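Mirolysin (Tannerella forsythia, PDB 7OD0) probably acts as a zinc-dependent endopeptidase of the pappalysin family, hydrolysing peptide bonds in protein substrates. Local coordinates at residues 35-40 / 167-172; 225-230 / 238-243; 98-103 / 140-145. All coordinates share one frame; numbering follows the deposited sequence. Where two conformers were deposited one is given.

Interaction 1: 35-40 / 167-172; sequences QVLNED and TATHEV. With ZN (zinc ion), chain J; V7Q (2,1,3-benzothiadiazol-4-ylmethanamine), chain G.
The zinc-binding helix 166-175, whose sequence fits the HExxH motif, rests on helix 27-40 through Thr169, Ala168 and Val172 against Leu37 and Asp40. The two short helical segments cross at -58°, with axes 9.6 Å apart at their closest. At the polar end of the contact the hydroxyl OG1 of Thr169 donates to Asp40 OD2 over 2.7 Å. It meets this oxygen on its anti side, 18° out of the carboxylate plane. Arg166 forms a salt bridge to the same oxygen, which helps satisfy a buried acid. Thr169 suits the place because its branches divide the work: OG1 lies beside the backbone N and bonds, while CG2, anti to that N, packs against Asp40 CB at 3.8 Å. The apolar end belongs to one methyl, Leu37 CD2, which reaches the backbone N of Thr169 at 3.8 Å. The same methyl meets Val172 CG2 at 4.1 Å, and the small Ala168 leaves its backbone approachable. His170, which does not touch 35-40, binds the zinc ion through NE2 at 2.0 Å, alongside His174 and His180. Its ring face carries C3 of the bound benzothiadiazole 3.4 Å above the plane, toward the rim. A backing helix packed against the helix that presents zinc ligands to the cleft is characteristic of the metzincin catalytic domain.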
loop_
_atom_site.group_PDB
_atom_site.type_symbol
_atom_site.label_atom_id
_atom_site.label_comp_id
_atom_site.label_asym_id
_atom_site.label_seq_id
_atom_site.Cartn_x
_atom_site.Cartn_y
_atom_site.Cartn_z
ATOM N N GLN A 35 -0.025 1.537 11.858
ATOM C CA GLN A 35 0.739 0.485 12.574
ATOM C C GLN A 35 0.999 -0.725 11.661
ATOM O O GLN A 35 2.125 -1.239 11.696
ATOM C CB GLN A 35 -0.012 0.103 13.849
ATOM C CG GLN A 35 0.625 -1.044 14.604
ATOM C CD GLN A 35 1.998 -0.725 15.150
ATOM O OE1 GLN A 35 2.342 0.430 15.383
ATOM N NE2 GLN A 35 2.776 -1.764 15.382
ATOM N N VAL A 36 0.004 -1.178 10.896
ATOM C CA VAL A 36 0.159 -2.338 9.958
ATOM C C VAL A 36 1.222 -2.019 8.895
ATOM O O VAL A 36 1.985 -2.938 8.537
ATOM C CB VAL A 36 -1.163 -2.727 9.265
ATOM C CG1 VAL A 36 -0.929 -3.601 8.053
ATOM C CG2 VAL A 36 -2.148 -3.390 10.208
ATOM N N LEU A 37 1.229 -0.792 8.365
ATOM C CA LEU A 37 2.194 -0.392 7.313
ATOM C C LEU A 37 3.603 -0.485 7.904
ATOM O O LEU A 37 4.493 -1.029 7.223
ATOM C CB LEU A 37 1.872 1.032 6.850
ATOM C CG LEU A 37 0.638 1.168 5.959
ATOM C CD1 LEU A 37 0.424 2.623 5.591
ATOM C CD2 LEU A 37 0.781 0.325 4.695
ATOM N N ASN A 38 3.782 0.011 9.132
ATOM C CA ASN A 38 5.088 0.025 9.843
ATOM C C ASN A 38 5.540 -1.416 10.096
ATOM O O ASN A 38 6.703 -1.708 9.875
ATOM C CB ASN A 38 5.008 0.834 11.135
ATOM C CG ASN A 38 5.060 2.324 10.885
ATOM O OD1 ASN A 38 5.963 2.805 10.213
ATOM N ND2 ASN A 38 4.111 3.053 11.444
ATOM N N GLU A 39 4.630 -2.299 10.484
ATOM C CA GLU A 39 4.937 -3.736 10.724
ATOM C C GLU A 39 5.368 -4.398 9.411
ATOM O O GLU A 39 6.420 -5.023 9.391
ATOM C CB GLU A 39 3.724 -4.440 11.328
ATOM C CG GLU A 39 3.332 -3.913 12.700
ATOM C CD GLU A 39 2.206 -4.706 13.322
ATOM O OE1 GLU A 39 1.862 -5.771 12.730
ATOM O OE2 GLU A 39 1.699 -4.296 14.401
ATOM N N ASP A 40 4.589 -4.251 8.343
ATOM C CA ASP A 40 4.809 -4.986 7.064
ATOM C C ASP A 40 6.059 -4.452 6.355
ATOM O O ASP A 40 6.706 -5.220 5.632
ATOM C CB ASP A 40 3.572 -4.881 6.161
ATOM C CG ASP A 40 2.354 -5.583 6.724
ATOM O OD1 ASP A 40 2.486 -6.237 7.785
ATOM O OD2 ASP A 40 1.273 -5.484 6.094
ATOM N N THR A 167 -4.670 -4.424 2.185
ATOM C CA THR A 167 -5.017 -3.656 0.963
ATOM C C THR A 167 -4.037 -2.486 0.834
ATOM O O THR A 167 -3.456 -2.311 -0.262
ATOM C CB THR A 167 -6.475 -3.183 0.951
ATOM O OG1 THR A 167 -7.278 -4.341 1.150
ATOM C CG2 THR A 167 -6.850 -2.508 -0.344
ATOM N N ALA A 168 -3.851 -1.734 1.925
ATOM C CA ALA A 168 -2.966 -0.548 1.971
ATOM C C ALA A 168 -1.511 -0.990 1.757
ATOM O O ALA A 168 -0.808 -0.310 1.004
ATOM C CB ALA A 168 -3.139 0.175 3.281
ATOM N N THR A 169 -1.070 -2.095 2.380
ATOM C CA THR A 169 0.308 -2.638 2.180
ATOM C C THR A 169 0.535 -2.893 0.684
ATOM O O THR A 169 1.553 -2.430 0.142
ATOM C CB THR A 169 0.538 -3.924 2.982
ATOM O OG1 THR A 169 0.378 -3.608 4.368
ATOM C CG2 THR A 169 1.913 -4.534 2.736
ATOM N N HIS A 170 -0.404 -3.586 0.029
ATOM C CA HIS A 170 -0.354 -3.930 -1.417
ATOM C C HIS A 170 -0.295 -2.631 -2.250
ATOM O O HIS A 170 0.558 -2.538 -3.153
ATOM C CB HIS A 170 -1.550 -4.849 -1.731
ATOM C CG HIS A 170 -1.778 -5.205 -3.159
ATOM N ND1 HIS A 170 -1.549 -6.492 -3.638
ATOM C CD2 HIS A 170 -2.288 -4.499 -4.194
ATOM C CE1 HIS A 170 -1.856 -6.547 -4.920
ATOM N NE2 HIS A 170 -2.343 -5.339 -5.284
ATOM N N GLU A 171 -1.179 -1.671 -1.974
ATOM C CA GLU A 171 -1.270 -0.393 -2.724
ATOM C C GLU A 171 -0.013 0.452 -2.491
ATOM O O GLU A 171 0.489 1.081 -3.444
ATOM C CB GLU A 171 -2.520 0.403 -2.336
ATOM C CG GLU A 171 -3.840 -0.263 -2.709
ATOM C CD GLU A 171 -3.983 -0.827 -4.115
ATOM O OE1 GLU A 171 -3.207 -0.413 -5.024
ATOM O OE2 GLU A 171 -4.903 -1.674 -4.306
ATOM N N VAL A 172 0.477 0.527 -1.269
ATOM C CA VAL A 172 1.742 1.269 -1.031
ATOM C C VAL A 172 2.856 0.575 -1.819
ATOM O O VAL A 172 3.671 1.298 -2.436
ATOM C CB VAL A 172 2.012 1.457 0.461
ATOM C CG1 VAL A 172 3.398 1.995 0.715
ATOM C CG2 VAL A 172 0.948 2.354 1.084
HETATM ZN ZN ZN J . -2.464 -4.702 -7.190
HETATM N N1 V7Q G . -4.831 -8.809 -1.238
HETATM C C1 V7Q G . -4.422 -7.455 -1.669
HETATM C C2 V7Q G . -5.345 -6.795 -2.667
HETATM C C3 V7Q G . -5.281 -5.421 -2.908
HETATM C C4 V7Q G . -6.087 -4.794 -3.844
HETATM C C5 V7Q G . -7.011 -5.482 -4.571
HETATM C C6 V7Q G . -7.115 -6.875 -4.354
HETATM N N2 V7Q G . -7.970 -7.723 -4.965
HETATM S S1 V7Q G . -7.816 -9.124 -4.175
HETATM N N3 V7Q G . -6.500 -8.844 -3.284
HETATM C C7 V7Q G . -6.270 -7.523 -3.393
#

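Interaction 2: 225-230 / 238-243; sequences MFMNYM and MNLFTK. With V7Q (2,1,3-benzothiadiazol-4-ylmethanamine), chain G; EDO (1,2-ethanediol), chain H.
The backbones of 225-230 and 238-243 join in a single bridge between Asn228 and Leu240, where Asn239 N donates to Met227 O at 2.8 Å and Tyr229 N to Leu240 O at 3.0 Å. The first segment opens with a type I turn from Met225 to Asn228, and Met230, beneath the zinc site and touching His174, is consistent with the methionine of the metzincin Met-turn. Tyr229 dominates the contact. One ring face lies on the Leu240 backbone, whose N sits 3.3 Å above the plane. An edge of the same ring enters the face of Phe241 in a T-shaped stack, with planes at 65° and CD2 of Tyr229 over the centre of the Phe241 ring. On the other side of the ring, Tyr229 CD1 meets Met238 CB at 3.7 Å. Met230 SD approaches Phe241 at the ring edge, 4.2 Å from CE1, so flexible thioether and flat ring fit together. Farther along, Leu240 CD2 packs on Met227 CG at 3.6 Å, brought there by a chi1 of 65° at Met227. Asn228 makes an Asx turn that steadies the bend, and its ND2 reaches Gln245. Beyond the pair, Tyr229 O accepts from the zinc ligand His170, while Tyr229 OH donates to O2 of a bound ethanediol at 2.9 Å.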
loop_
_atom_site.group_PDB
_atom_site.type_symbol
_atom_site.label_atom_id
_atom_site.label_comp_id
_atom_site.label_asym_id
_atom_site.label_seq_id
_atom_site.Cartn_x
_atom_site.Cartn_y
_atom_site.Cartn_z
ATOM N N MET A 225 5.028 -17.775 -4.484
ATOM C CA MET A 225 4.954 -17.008 -3.221
ATOM C C MET A 225 3.575 -16.347 -3.104
ATOM O O MET A 225 3.492 -15.116 -3.191
ATOM C CB MET A 225 6.041 -15.942 -3.198
ATOM C CG MET A 225 6.523 -15.636 -1.825
ATOM S SD MET A 225 7.804 -14.405 -1.999
ATOM C CE MET A 225 9.253 -15.467 -2.112
ATOM N N PHE A 226 2.540 -17.163 -2.905
ATOM C CA PHE A 226 1.147 -16.652 -2.821
ATOM C C PHE A 226 0.982 -15.857 -1.517
ATOM O O PHE A 226 -0.029 -15.177 -1.422
ATOM C CB PHE A 226 0.104 -17.768 -2.939
ATOM C CG PHE A 226 0.131 -18.763 -1.802
ATOM C CD1 PHE A 226 -0.506 -18.498 -0.596
ATOM C CD2 PHE A 226 0.815 -19.952 -1.931
ATOM C CE1 PHE A 226 -0.473 -19.410 0.450
ATOM C CE2 PHE A 226 0.840 -20.870 -0.889
ATOM C CZ PHE A 226 0.197 -20.599 0.298
ATOM N N MET A 227 1.931 -15.919 -0.581
ATOM C CA MET A 227 1.797 -15.141 0.681
ATOM C C MET A 227 2.546 -13.814 0.538
ATOM O O MET A 227 2.629 -13.093 1.521
ATOM C CB MET A 227 2.259 -15.918 1.920
ATOM C CG MET A 227 3.745 -16.261 1.974
ATOM S SD MET A 227 4.369 -17.252 0.569
ATOM C CE MET A 227 3.424 -18.744 0.777
ATOM N N ASN A 228 3.051 -13.503 -0.659
ATOM C CA ASN A 228 3.617 -12.174 -0.995
ATOM C C ASN A 228 2.496 -11.121 -0.989
ATOM O O ASN A 228 1.421 -11.394 -1.574
ATOM C CB ASN A 228 4.307 -12.193 -2.368
ATOM C CG ASN A 228 5.220 -11.005 -2.559
ATOM O OD1 ASN A 228 4.791 -9.937 -2.971
ATOM N ND2 ASN A 228 6.480 -11.171 -2.206
ATOM N N TYR A 229 2.759 -9.924 -0.450
ATOM C CA TYR A 229 1.773 -8.820 -0.378
ATOM C C TYR A 229 1.230 -8.456 -1.761
ATOM O O TYR A 229 0.089 -7.970 -1.817
ATOM C CB TYR A 229 2.364 -7.582 0.297
ATOM C CG TYR A 229 2.754 -7.838 1.722
ATOM C CD1 TYR A 229 1.823 -8.321 2.622
ATOM C CD2 TYR A 229 4.050 -7.621 2.158
ATOM C CE1 TYR A 229 2.158 -8.555 3.939
ATOM C CE2 TYR A 229 4.409 -7.870 3.469
ATOM C CZ TYR A 229 3.468 -8.366 4.352
ATOM O OH TYR A 229 3.790 -8.623 5.652
ATOM N N MET A 230 2.005 -8.686 -2.825
ATOM C CA MET A 230 1.659 -8.253 -4.196
ATOM C C MET A 230 0.892 -9.362 -4.950
ATOM O O MET A 230 0.768 -9.265 -6.170
ATOM C CB MET A 230 2.936 -7.857 -4.951
ATOM C CG MET A 230 3.710 -6.774 -4.268
ATOM S SD MET A 230 2.699 -5.380 -3.684
ATOM C CE MET A 230 2.004 -4.797 -5.224
ATOM N N MET A 238 -1.138 -13.395 3.756
ATOM C CA MET A 238 0.019 -12.642 3.195
ATOM C C MET A 238 0.953 -12.281 4.346
ATOM O O MET A 238 0.443 -12.064 5.471
ATOM C CB MET A 238 -0.404 -11.315 2.563
ATOM C CG MET A 238 -1.201 -11.417 1.328
ATOM S SD MET A 238 -1.690 -9.758 0.866
ATOM C CE MET A 238 -2.400 -10.199 -0.723
ATOM N N ASN A 239 2.264 -12.281 4.138
ATOM C CA ASN A 239 3.156 -12.036 5.298
ATOM C C ASN A 239 4.566 -11.632 4.879
ATOM O O ASN A 239 5.406 -11.587 5.803
ATOM C CB ASN A 239 3.183 -13.230 6.250
ATOM C CG ASN A 239 3.358 -14.548 5.526
ATOM O OD1 ASN A 239 4.428 -14.813 4.967
ATOM N ND2 ASN A 239 2.316 -15.373 5.538
ATOM N N LEU A 240 4.853 -11.332 3.599
ATOM C CA LEU A 240 6.200 -10.801 3.267
ATOM C C LEU A 240 6.253 -10.028 1.956
ATOM O O LEU A 240 5.389 -10.206 1.048
ATOM C CB LEU A 240 7.237 -11.924 3.245
ATOM C CG LEU A 240 7.397 -12.722 1.955
ATOM C CD1 LEU A 240 8.756 -13.423 1.922
ATOM C CD2 LEU A 240 6.282 -13.739 1.816
ATOM N N PHE A 241 7.277 -9.183 1.932
ATOM C CA PHE A 241 7.969 -8.654 0.741
ATOM C C PHE A 241 9.278 -9.429 0.648
ATOM O O PHE A 241 9.793 -9.852 1.718
ATOM C CB PHE A 241 8.307 -7.162 0.907
ATOM C CG PHE A 241 7.155 -6.198 0.822
ATOM C CD1 PHE A 241 6.396 -6.102 -0.339
ATOM C CD2 PHE A 241 6.847 -5.362 1.881
ATOM C CE1 PHE A 241 5.334 -5.207 -0.414
ATOM C CE2 PHE A 241 5.790 -4.469 1.798
ATOM C CZ PHE A 241 5.042 -4.381 0.652
ATOM N N THR A 242 9.839 -9.550 -0.555
ATOM C CA THR A 242 11.200 -10.102 -0.727
ATOM C C THR A 242 12.244 -8.987 -0.584
ATOM O O THR A 242 11.889 -7.785 -0.687
ATOM C CB THR A 242 11.383 -10.831 -2.058
ATOM O OG1 THR A 242 11.356 -9.866 -3.104
ATOM C CG2 THR A 242 10.362 -11.928 -2.282
ATOM N N LYS A 243 13.505 -9.394 -0.396
ATOM C CA LYS A 243 14.689 -8.492 -0.420
ATOM C C LYS A 243 14.755 -7.793 -1.782
ATOM O O LYS A 243 15.026 -6.580 -1.795
ATOM C CB LYS A 243 15.964 -9.291 -0.129
ATOM C CG LYS A 243 16.031 -9.874 1.273
ATOM C CD LYS A 243 17.170 -10.845 1.500
ATOM C CE LYS A 243 17.340 -11.188 2.964
ATOM N NZ LYS A 243 18.502 -12.075 3.198
HETATM N N1 V7Q G . -4.831 -8.809 -1.238
HETATM C C1 V7Q G . -4.422 -7.455 -1.669
HETATM C C2 V7Q G . -5.345 -6.795 -2.667
HETATM C C3 V7Q G . -5.281 -5.421 -2.908
HETATM C C4 V7Q G . -6.087 -4.794 -3.844
HETATM C C5 V7Q G . -7.011 -5.482 -4.571
HETATM C C6 V7Q G . -7.115 -6.875 -4.354
HETATM N N2 V7Q G . -7.970 -7.723 -4.965
HETATM S S1 V7Q G . -7.816 -9.124 -4.175
HETATM N N3 V7Q G . -6.500 -8.844 -3.284
HETATM C C7 V7Q G . -6.270 -7.523 -3.393
HETATM C C1 EDO H . 8.023 -8.899 5.535
HETATM O O1 EDO H . 8.920 -8.979 4.489
HETATM C C2 EDO H . 7.314 -7.675 5.693
HETATM O O2 EDO H . 6.352 -7.837 6.691
#

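Interaction 3: 98-103 / 140-145; sequences VKFSNL and PNTDGV
Lys99 NZ is gripped by three partners: the backbone oxygen of Thr142, a water and the carboxylate of Asp96. The bond from Lys99 NZ to Thr142 O is 2.8 Å long and arrives in the carbonyl plane on a lone pair, with a C=O...N angle of 141°. A water lies 2.9 Å from Lys99 NZ and accepts from it. That water passes the link on, donating to Gly144 O at 2.7 Å, so a single ammonium group ties down two carbonyls of the segment leading into strand 145-148. Lysine suits this place because its chain is fully extended beyond CG and carries the charge across the gap, while its methylenes serve as apolar surface. Lys99 CD lies 3.9 Å from Thr142 CB, and the same side chain also touches Trp118 and Val146 of the sheet.

A second water joins the backbones directly. It donates to Lys99 O at 2.7 Å and to Asn141 O at 2.6 Å, stitching two acceptors that could not bond to one another. Beside it, Phe100 supplies the apolar part. Its CZ meets the methyl CG2 of Thr142 at 3.6 Å, and CE1 comes to 4.0 Å from Asn141 CB, with the Asn141 amide turned 85° to the ring. Thr142 places its two branches differently: CG2, anti to the carbonyl carbon, faces the ring, whereas OG1 bonds to Gln131. Two residues on, Gly144 has a backbone conformation in which a CB would collide with the carbonyl O of Asp143, so glycine suits the place.

The contact thus joins the loop before strand 115-120 to the loop before strand 145-148. Its chemistry implies a union of one direct ammonium-carbonyl bond, two water bridges and a small apolar patch, in which Asp96 together with the carbonyl dipole would probably favour the charged form of Lys99.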
loop_
_atom_site.group_PDB
_atom_site.type_symbol
_atom_site.label_atom_id
_atom_site.label_comp_id
_atom_site.label_asym_id
_atom_site.label_seq_id
_atom_site.Cartn_x
_atom_site.Cartn_y
_atom_site.Cartn_z
ATOM N N VAL A 98 -12.300 11.213 -5.819
ATOM C CA VAL A 98 -12.002 11.276 -4.358
ATOM C C VAL A 98 -10.795 12.197 -4.117
ATOM O O VAL A 98 -10.668 12.688 -2.983
ATOM C CB VAL A 98 -11.768 9.885 -3.743
ATOM C CG1 VAL A 98 -10.396 9.324 -4.105
ATOM C CG2 VAL A 98 -11.954 9.934 -2.231
ATOM N N LYS A 99 -9.960 12.454 -5.132
ATOM C CA LYS A 99 -8.677 13.186 -4.951
ATOM C C LYS A 99 -8.843 14.684 -5.246
ATOM O O LYS A 99 -7.832 15.371 -5.193
ATOM C CB LYS A 99 -7.589 12.546 -5.815
ATOM C CG LYS A 99 -7.391 11.062 -5.553
ATOM C CD LYS A 99 -6.196 10.470 -6.194
ATOM C CE LYS A 99 -6.168 8.953 -6.096
ATOM N NZ LYS A 99 -5.311 8.364 -7.153
ATOM N N PHE A 100 -10.062 15.170 -5.531
ATOM C CA PHE A 100 -10.311 16.605 -5.838
ATOM C C PHE A 100 -11.483 17.156 -5.014
ATOM O O PHE A 100 -12.647 16.688 -5.155
ATOM C CB PHE A 100 -10.538 16.788 -7.333
ATOM C CG PHE A 100 -9.390 16.366 -8.205
ATOM C CD1 PHE A 100 -8.305 17.203 -8.409
ATOM C CD2 PHE A 100 -9.407 15.139 -8.838
ATOM C CE1 PHE A 100 -7.263 16.822 -9.250
ATOM C CE2 PHE A 100 -8.373 14.763 -9.679
ATOM C CZ PHE A 100 -7.294 15.592 -9.862
ATOM N N SER A 101 -11.177 18.118 -4.141
ATOM C CA SER A 101 -12.182 18.908 -3.378
ATOM C C SER A 101 -13.278 19.402 -4.343
ATOM O O SER A 101 -14.461 19.337 -3.970
ATOM C CB SER A 101 -11.537 20.042 -2.645
ATOM O OG SER A 101 -10.467 19.588 -1.825
ATOM N N ASN A 102 -12.889 19.800 -5.563
ATOM C CA ASN A 102 -13.770 20.302 -6.650
ATOM C C ASN A 102 -14.845 19.263 -7.016
ATOM O O ASN A 102 -15.929 19.697 -7.452
ATOM C CB ASN A 102 -12.946 20.710 -7.884
ATOM C CG ASN A 102 -12.192 22.004 -7.678
ATOM O OD1 ASN A 102 -11.358 22.384 -8.501
ATOM N ND2 ASN A 102 -12.440 22.670 -6.557
ATOM N N LEU A 103 -14.561 17.960 -6.879
ATOM C CA LEU A 103 -15.464 16.847 -7.312
ATOM C C LEU A 103 -16.009 16.085 -6.096
ATOM O O LEU A 103 -16.424 14.910 -6.267
ATOM C CB LEU A 103 -14.701 15.909 -8.258
ATOM C CG LEU A 103 -14.256 16.513 -9.596
ATOM C CD1 LEU A 103 -13.481 15.486 -10.425
ATOM C CD2 LEU A 103 -15.465 17.032 -10.375
ATOM N N PRO A 140 0.569 14.578 -11.150
ATOM C CA PRO A 140 1.109 14.877 -9.814
ATOM C C PRO A 140 0.013 14.927 -8.726
ATOM O O PRO A 140 0.271 14.538 -7.608
ATOM C CB PRO A 140 1.797 16.244 -9.994
ATOM C CG PRO A 140 1.089 16.857 -11.180
ATOM C CD PRO A 140 0.785 15.679 -12.103
ATOM N N ASN A 141 -1.201 15.366 -9.078
ATOM C CA ASN A 141 -2.271 15.648 -8.090
ATOM C C ASN A 141 -2.923 14.349 -7.628
ATOM O O ASN A 141 -3.599 14.384 -6.567
ATOM C CB ASN A 141 -3.314 16.626 -8.634
ATOM C CG ASN A 141 -2.726 18.012 -8.844
ATOM O OD1 ASN A 141 -1.749 18.402 -8.200
ATOM N ND2 ASN A 141 -3.282 18.747 -9.785
ATOM N N THR A 142 -2.779 13.262 -8.400
ATOM C CA THR A 142 -3.472 11.979 -8.139
ATOM C C THR A 142 -2.476 10.901 -7.675
ATOM O O THR A 142 -2.910 9.752 -7.476
ATOM C CB THR A 142 -4.298 11.578 -9.366
ATOM O OG1 THR A 142 -3.423 11.494 -10.491
ATOM C CG2 THR A 142 -5.443 12.539 -9.630
ATOM N N ASP A 143 -1.212 11.258 -7.455
ATOM C CA ASP A 143 -0.219 10.349 -6.831
ATOM C C ASP A 143 -0.673 10.016 -5.401
ATOM O O ASP A 143 -1.041 10.940 -4.611
ATOM C CB ASP A 143 1.186 10.948 -6.837
ATOM C CG ASP A 143 2.233 9.949 -6.386
ATOM O OD1 ASP A 143 2.314 8.861 -6.989
ATOM O OD2 ASP A 143 2.902 10.223 -5.398
ATOM N N GLY A 144 -0.659 8.725 -5.076
ATOM C CA GLY A 144 -1.033 8.220 -3.754
ATOM C C GLY A 144 -1.857 6.957 -3.867
ATOM O O GLY A 144 -1.780 6.241 -4.898
ATOM N N VAL A 145 -2.663 6.720 -2.845
ATOM C CA VAL A 145 -3.304 5.402 -2.598
ATOM C C VAL A 145 -4.740 5.663 -2.148
ATOM O O VAL A 145 -4.963 6.583 -1.323
ATOM C CB VAL A 145 -2.466 4.596 -1.584
ATOM C CG1 VAL A 145 -3.239 3.480 -0.902
ATOM C CG2 VAL A 145 -1.198 4.051 -2.239
HETATM O O HOH W 1 -4.231 5.962 -5.947
HETATM O O HOH W 2 -5.293 16.145 -5.778
#

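In the fold
From the N terminus, helix 27-40 comes first and is joined in interaction 1 to helix 166-175, with 126 residues between the two segments. Within that long loop lie most of the sheet strands, and interaction 3 closes a smaller, wholly enclosed loop of 36 residues, tying the approaches to strands 115-120 and 145-148. Interaction 2 follows in series, closing a tight loop of seven residues just before helix 243-250. Helix 166-175 is the hub: Thr169 CG2 packs on the Tyr229 ring of interaction 2, while Glu171 packs on Val145 of interaction 3. Interactions 2 and 3 do not touch and lie on opposite sides of the chain's centre.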